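Local coordinates for protein endo-xylogalacturonan hydrolase A (Aspergillus tubingensis, PDB 4C2L) that hydrolyses the xylose-substituted galacturonic acid backbone of xylogalacturonan, a component of the hairy regions of pectin, as a secreted family 28 glycoside hydrolase, at residues 247-252 / 280-285; 319-324 / 348-353. All coordinates share one frame; numbering follows the deposited sequence. Where two conformers were deposited one is given.

Contacts 1 and 2 each join two successive coils, on the same side of the right-handed parallel beta-helix of family 28, with centres about 10 Å apart. Segments 280-285 and 319-324 are adjacent and join them: Val281 N lies 2.8 Å from Lys319 O and Val324 N 2.8 Å from Val284 O, both probable hydrogen bonds. Inside the helix, Val281 CG2 packs 3.7 Å from Leu320 CD2. Corners at Asn250, Asn283 and Asp322 follow one another from coil to coil, but contact 1 keeps its register through the corner whereas contact 2 slips by one residue. Both lie away from the probable catalytic residues Asp210 and His233; contact 1 instead carries an N-linked glycan.

Contact 1 (247-252 / 280-285). With NAG (2-acetamido-2-deoxy-beta-D-glucopyranose), chain B; NAG (2-acetamido-2-deoxy-beta-D-glucopyranose), chain C; SO4 (sulfate ion), chain J.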
loop_
_atom_site.group_PDB
_atom_site.type_symbol
_atom_site.label_atom_id
_atom_site.label_comp_id
_atom_site.label_asym_id
_atom_site.label_seq_id
_atom_site.Cartn_x
_atom_site.Cartn_y
_atom_site.Cartn_z
ATOM N N SER A 247 -1.366 2.229 16.565
ATOM C CA SER A 247 0.025 1.796 16.619
ATOM C C SER A 247 0.466 1.035 15.373
ATOM O O SER A 247 -0.333 0.357 14.713
ATOM C CB SER A 247 0.292 0.955 17.864
ATOM O OG SER A 247 -0.178 -0.353 17.660
ATOM N N VAL A 248 1.750 1.180 15.054
ATOM C CA VAL A 248 2.399 0.387 14.008
ATOM C C VAL A 248 3.696 -0.093 14.641
ATOM O O VAL A 248 4.442 0.722 15.208
ATOM C CB VAL A 248 2.696 1.231 12.747
ATOM C CG1 VAL A 248 3.566 0.446 11.759
ATOM C CG2 VAL A 248 1.399 1.635 12.059
ATOM N N LYS A 249 3.952 -1.394 14.602
ATOM C CA LYS A 249 5.191 -1.906 15.183
ATOM C C LYS A 249 5.846 -3.045 14.455
ATOM O O LYS A 249 5.190 -3.791 13.713
ATOM C CB LYS A 249 4.990 -2.297 16.652
ATOM C CG LYS A 249 3.860 -3.237 16.922
ATOM C CD LYS A 249 3.562 -3.299 18.418
ATOM C CE LYS A 249 2.605 -4.438 18.673
ATOM N NZ LYS A 249 2.332 -4.578 20.131
ATOM N N ASN A 250 7.151 -3.184 14.683
ATOM C CA ASN A 250 7.889 -4.366 14.234
ATOM C C ASN A 250 7.799 -4.529 12.719
ATOM O O ASN A 250 7.342 -5.563 12.182
ATOM C CB ASN A 250 7.403 -5.602 14.986
ATOM C CG ASN A 250 7.455 -5.408 16.493
ATOM O OD1 ASN A 250 8.424 -4.837 17.019
ATOM N ND2 ASN A 250 6.407 -5.851 17.196
ATOM N N ILE A 251 8.270 -3.487 12.045
ATOM C CA ILE A 251 8.227 -3.406 10.582
ATOM C C ILE A 251 9.647 -3.421 10.047
ATOM O O ILE A 251 10.508 -2.684 10.551
ATOM C CB ILE A 251 7.556 -2.091 10.135
ATOM C CG1 ILE A 251 6.162 -1.878 10.785
ATOM C CG2 ILE A 251 7.523 -1.962 8.614
ATOM C CD1 ILE A 251 5.119 -2.915 10.438
ATOM N N TYR A 252 9.890 -4.223 9.005
ATOM C CA TYR A 252 11.214 -4.247 8.395
ATOM C C TYR A 252 11.067 -4.121 6.887
ATOM O O TYR A 252 10.421 -4.958 6.253
ATOM C CB TYR A 252 11.954 -5.534 8.775
ATOM C CG TYR A 252 13.349 -5.566 8.205
ATOM C CD1 TYR A 252 14.373 -4.818 8.794
ATOM C CD2 TYR A 252 13.628 -6.298 7.055
ATOM C CE1 TYR A 252 15.658 -4.815 8.254
ATOM C CE2 TYR A 252 14.912 -6.308 6.511
ATOM C CZ TYR A 252 15.909 -5.557 7.110
ATOM O OH TYR A 252 17.176 -5.541 6.557
ATOM N N THR A 280 1.581 5.577 18.061
ATOM C CA THR A 280 2.765 4.899 18.569
ATOM C C THR A 280 3.400 4.125 17.433
ATOM O O THR A 280 2.746 3.301 16.793
ATOM C CB THR A 280 2.387 3.953 19.726
ATOM O OG1 THR A 280 1.746 4.729 20.750
ATOM C CG2 THR A 280 3.601 3.272 20.310
ATOM N N VAL A 281 4.674 4.398 17.159
ATOM C CA VAL A 281 5.361 3.657 16.108
ATOM C C VAL A 281 6.633 3.137 16.719
ATOM O O VAL A 281 7.471 3.932 17.179
ATOM C CB VAL A 281 5.687 4.544 14.890
ATOM C CG1 VAL A 281 6.331 3.711 13.774
ATOM C CG2 VAL A 281 4.421 5.221 14.382
ATOM N N SER A 282 6.788 1.817 16.745
ATOM C CA SER A 282 7.967 1.240 17.389
ATOM C C SER A 282 8.633 0.152 16.570
ATOM O O SER A 282 7.976 -0.710 15.996
ATOM C CB SER A 282 7.635 0.748 18.805
ATOM O OG SER A 282 6.791 -0.382 18.782
ATOM N N ASN A 283 9.964 0.216 16.505
ATOM C CA ASN A 283 10.752 -0.790 15.804
ATOM C C ASN A 283 10.375 -0.862 14.327
ATOM O O ASN A 283 9.814 -1.855 13.864
ATOM C CB ASN A 283 10.635 -2.156 16.488
ATOM C CG ASN A 283 11.387 -3.255 15.758
ATOM O OD1 ASN A 283 12.378 -3.007 15.062
ATOM N ND2 ASN A 283 10.915 -4.479 15.913
ATOM N N VAL A 284 10.695 0.204 13.611
ATOM C CA VAL A 284 10.485 0.259 12.173
ATOM C C VAL A 284 11.826 0.545 11.525
ATOM O O VAL A 284 12.467 1.538 11.835
ATOM C CB VAL A 284 9.449 1.324 11.785
ATOM C CG1 VAL A 284 9.331 1.417 10.269
ATOM C CG2 VAL A 284 8.094 0.993 12.420
ATOM N N THR A 285 12.234 -0.331 10.613
ATOM C CA THR A 285 13.492 -0.128 9.895
ATOM C C THR A 285 13.247 0.031 8.397
ATOM O O THR A 285 12.536 -0.777 7.799
ATOM C CB THR A 285 14.421 -1.334 10.108
ATOM O OG1 THR A 285 14.789 -1.402 11.490
ATOM C CG2 THR A 285 15.699 -1.198 9.240
HETATM C C1 NAG B . 11.516 -5.604 15.259
HETATM C C2 NAG B . 11.509 -6.810 16.202
HETATM C C3 NAG B . 11.980 -8.075 15.491
HETATM C C4 NAG B . 11.235 -8.277 14.165
HETATM C C5 NAG B . 11.265 -6.977 13.332
HETATM C C6 NAG B . 10.512 -7.031 11.993
HETATM C C7 NAG B . 11.987 -6.320 18.548
HETATM C C8 NAG B . 13.071 -6.063 19.558
HETATM N N2 NAG B . 12.407 -6.550 17.310
HETATM O O3 NAG B . 11.773 -9.185 16.341
HETATM O O4 NAG B . 11.854 -9.349 13.466
HETATM O O5 NAG B . 10.763 -5.896 14.096
HETATM O O6 NAG B . 9.211 -7.559 12.141
HETATM O O7 NAG B . 10.804 -6.306 18.888
HETATM C C1 NAG C . 10.861 -10.321 13.071
HETATM C C2 NAG C . 11.436 -11.205 11.955
HETATM C C3 NAG C . 10.588 -12.430 11.615
HETATM C C4 NAG C . 9.907 -13.076 12.819
HETATM C C5 NAG C . 9.357 -12.015 13.780
HETATM C C6 NAG C . 8.802 -12.652 15.046
HETATM C C7 NAG C . 12.800 -10.013 10.342
HETATM C C8 NAG C . 12.846 -9.234 9.058
HETATM N N2 NAG C . 11.603 -10.443 10.730
HETATM O O3 NAG C . 11.457 -13.376 11.047
HETATM O O4 NAG C . 8.877 -13.936 12.363
HETATM O O5 NAG C . 10.386 -11.108 14.147
HETATM O O6 NAG C . 9.873 -13.279 15.714
HETATM O O7 NAG C . 13.818 -10.222 10.994
HETATM S S SO4 J . 6.003 -5.215 21.133
HETATM O O1 SO4 J . 6.472 -3.834 20.861
HETATM O O2 SO4 J . 6.796 -5.764 22.262
HETATM O O3 SO4 J . 6.177 -6.095 19.953
HETATM O O4 SO4 J . 4.564 -5.151 21.496
HETATM O O HOH W 1 8.020 -2.857 19.009
HETATM O O HOH W 2 12.549 -3.458 12.314
#
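Two successive coils of a right-handed parallel beta-helix meet here, and Asn250 and Asn283 meet through a side-chain hydrogen bond at the corner where each coil turns from one face to the next. Strands 247-249 and 280-282 run nearly parallel, 4.7 Å apart, and the pairing resumes beyond the corner from Ile251 with Val284. Backbone bonds hold both sides of the turn: Val248 N to Thr280 O before it, and Ile251 N to Asn283 O, 2.9 Å, at it. Both corner residues have positive phi.

Their side chains cross at about a right angle, with amide planes 62° apart. Asn283 ND2 donates to Asn250 OD1 over 2.7 Å; the acceptor lies close to the Asn283 amide plane, and the N-H...O angle is 161°. The same nitrogen is bonded covalently to C1 of the first N-acetylglucosamine, which leaves it one N-H, and that hydrogen goes to Asn250 OD1; the root of the glycan is thus held against the corner. The sugar's O6 donates to Asn250 O, a second tie to the neighbouring coil. Asn250 ND2 and Lys249 NZ both bind one sulfate, probably from the crystallisation liquor.

In the interior of the beta-helix, Ile251 and Val284 lie side by side, CG1 to CG2 3.8 Å, while Val248 and Val281 face Val237 and Leu240. On the outer face, Tyr252 has CG anti to its backbone nitrogen (chi1 -178°), which lays the ring alongside Thr285. Its CD1 is 3.7 Å from Thr285 CB, and its CD2 is 3.6 Å from C8 of the second N-acetylglucosamine.

Contact 2 (319-324 / 348-353); sequences KLTDIV and DGTCGI
Lys319 lies beside Thr350, their side chains pointing the same way, with Lys319 CG 4.0 Å from Thr350 OG1. Leu320 uses both its N-H and its C=O on the neighbouring strand: Leu320 N donates to Thr350 O over 2.9 Å, and Leu320 O accepts from Gly352 N over 2.8 Å. In the second bond the donor stands 46° out of the carbonyl plane, a tilt that accompanies the slip in register between the two strands. The side chain of Leu320 points inward. Thr321 reaches Thr350 by its methyl group, CG2 to CG2 4.0 Å. The chain then turns its corner at Asp322, whose side chain points away from segment 348-353.

Ile323 N resumes the pairing with a straight bond to Gly352 O, 2.9 Å with an N-H...O angle of 164°. Its CB meets Ile353 CB at 4.0 Å, and the two side chains cross obliquely. Leu320 had paired with Cys351, so two residues of 348-353 span what takes three in 319-324. Gly352 sits in this step at the centre of an inverse gamma turn, closed by Ile353 N to Cys351 O at 2.8 Å. Cys351, disulfide-bonded to Cys345, points to the same inner face as Leu320. A one-residue register slip of this kind is a beta bulge, here built into the coil-to-coil pairing of a parallel beta-helix.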
loop_
_atom_site.group_PDB
_atom_site.type_symbol
_atom_site.label_atom_id
_atom_site.label_comp_id
_atom_site.label_asym_id
_atom_site.label_seq_id
_atom_site.Cartn_x
_atom_site.Cartn_y
_atom_site.Cartn_z
ATOM N N LYS A 319 4.601 8.868 19.637
ATOM C CA LYS A 319 5.700 8.166 20.262
ATOM C C LYS A 319 6.389 7.280 19.243
ATOM O O LYS A 319 5.940 6.165 18.990
ATOM C CB LYS A 319 5.196 7.327 21.442
ATOM C CG LYS A 319 6.334 6.776 22.284
ATOM C CD LYS A 319 5.827 5.865 23.393
ATOM C CE LYS A 319 6.990 5.181 24.106
ATOM N NZ LYS A 319 6.491 4.408 25.289
ATOM N N LEU A 320 7.475 7.793 18.667
ATOM C CA LEU A 320 8.262 7.059 17.703
ATOM C C LEU A 320 9.511 6.570 18.407
ATOM O O LEU A 320 10.259 7.367 18.979
ATOM C CB LEU A 320 8.635 7.955 16.512
ATOM C CG LEU A 320 7.544 8.899 15.957
ATOM C CD1 LEU A 320 8.091 9.718 14.797
ATOM C CD2 LEU A 320 6.292 8.159 15.520
ATOM N N THR A 321 9.718 5.265 18.408
ATOM C CA THR A 321 10.921 4.706 19.025
ATOM C C THR A 321 11.530 3.629 18.143
ATOM O O THR A 321 10.806 2.924 17.415
ATOM C CB THR A 321 10.641 4.119 20.438
ATOM O OG1 THR A 321 9.619 3.123 20.347
ATOM C CG2 THR A 321 10.211 5.208 21.419
ATOM N N ASP A 322 12.857 3.510 18.209
ATOM C CA ASP A 322 13.594 2.503 17.445
ATOM C C ASP A 322 13.217 2.550 15.969
ATOM O O ASP A 322 12.920 1.520 15.339
ATOM C CB ASP A 322 13.399 1.102 18.036
ATOM C CG ASP A 322 14.092 0.938 19.369
ATOM O OD1 ASP A 322 15.299 1.240 19.450
ATOM O OD2 ASP A 322 13.440 0.513 20.337
ATOM N N ILE A 323 13.239 3.761 15.425
ATOM C CA ILE A 323 13.058 3.970 13.986
ATOM C C ILE A 323 14.465 4.015 13.403
ATOM O O ILE A 323 15.314 4.772 13.872
ATOM C CB ILE A 323 12.318 5.278 13.644
ATOM C CG1 ILE A 323 11.051 5.456 14.510
ATOM C CG2 ILE A 323 12.034 5.352 12.132
ATOM C CD1 ILE A 323 9.999 4.369 14.377
ATOM N N VAL A 324 14.716 3.170 12.414
ATOM C CA VAL A 324 16.055 3.095 11.819
ATOM C C VAL A 324 15.947 3.366 10.325
ATOM O O VAL A 324 15.123 2.756 9.631
ATOM C CB VAL A 324 16.699 1.722 12.078
ATOM C CG1 VAL A 324 18.024 1.600 11.312
ATOM C CG2 VAL A 324 16.899 1.514 13.580
ATOM N N ASP A 348 5.641 17.563 21.310
ATOM C CA ASP A 348 5.425 16.822 22.551
ATOM C C ASP A 348 5.639 15.325 22.409
ATOM O O ASP A 348 5.238 14.551 23.280
ATOM C CB ASP A 348 4.006 17.055 23.067
ATOM C CG ASP A 348 3.784 18.470 23.545
ATOM O OD1 ASP A 348 4.733 19.284 23.479
ATOM O OD2 ASP A 348 2.650 18.761 23.975
ATOM N N GLY A 349 6.268 14.908 21.318
ATOM C CA GLY A 349 6.414 13.487 21.081
ATOM C C GLY A 349 7.811 12.969 21.337
ATOM O O GLY A 349 8.702 13.705 21.797
ATOM N N THR A 350 7.996 11.698 21.033
ATOM C CA THR A 350 9.303 11.072 21.057
ATOM C C THR A 350 9.700 10.832 19.614
ATOM O O THR A 350 8.906 10.311 18.828
ATOM C CB THR A 350 9.237 9.742 21.825
ATOM O OG1 THR A 350 8.640 9.976 23.112
ATOM C CG2 THR A 350 10.615 9.159 22.030
ATOM N N CYS A 351 10.930 11.203 19.277
ATOM C CA CYS A 351 11.405 11.163 17.898
ATOM C C CYS A 351 12.615 10.241 17.820
ATOM O O CYS A 351 13.721 10.669 17.481
ATOM C CB CYS A 351 11.755 12.586 17.453
ATOM S SG CYS A 351 12.139 12.779 15.690
ATOM N N GLY A 352 12.401 8.968 18.138
ATOM C CA GLY A 352 13.492 8.026 18.301
ATOM C C GLY A 352 13.952 7.479 16.963
ATOM O O GLY A 352 13.783 6.295 16.681
ATOM N N ILE A 353 14.548 8.346 16.155
ATOM C CA ILE A 353 15.036 7.943 14.835
ATOM C C ILE A 353 16.554 8.029 14.755
ATOM O O ILE A 353 17.161 8.980 15.259
ATOM C CB ILE A 353 14.322 8.705 13.683
ATOM C CG1 ILE A 353 14.889 8.303 12.308
ATOM C CG2 ILE A 353 14.321 10.207 13.898
ATOM C CD1 ILE A 353 14.064 8.816 11.137
#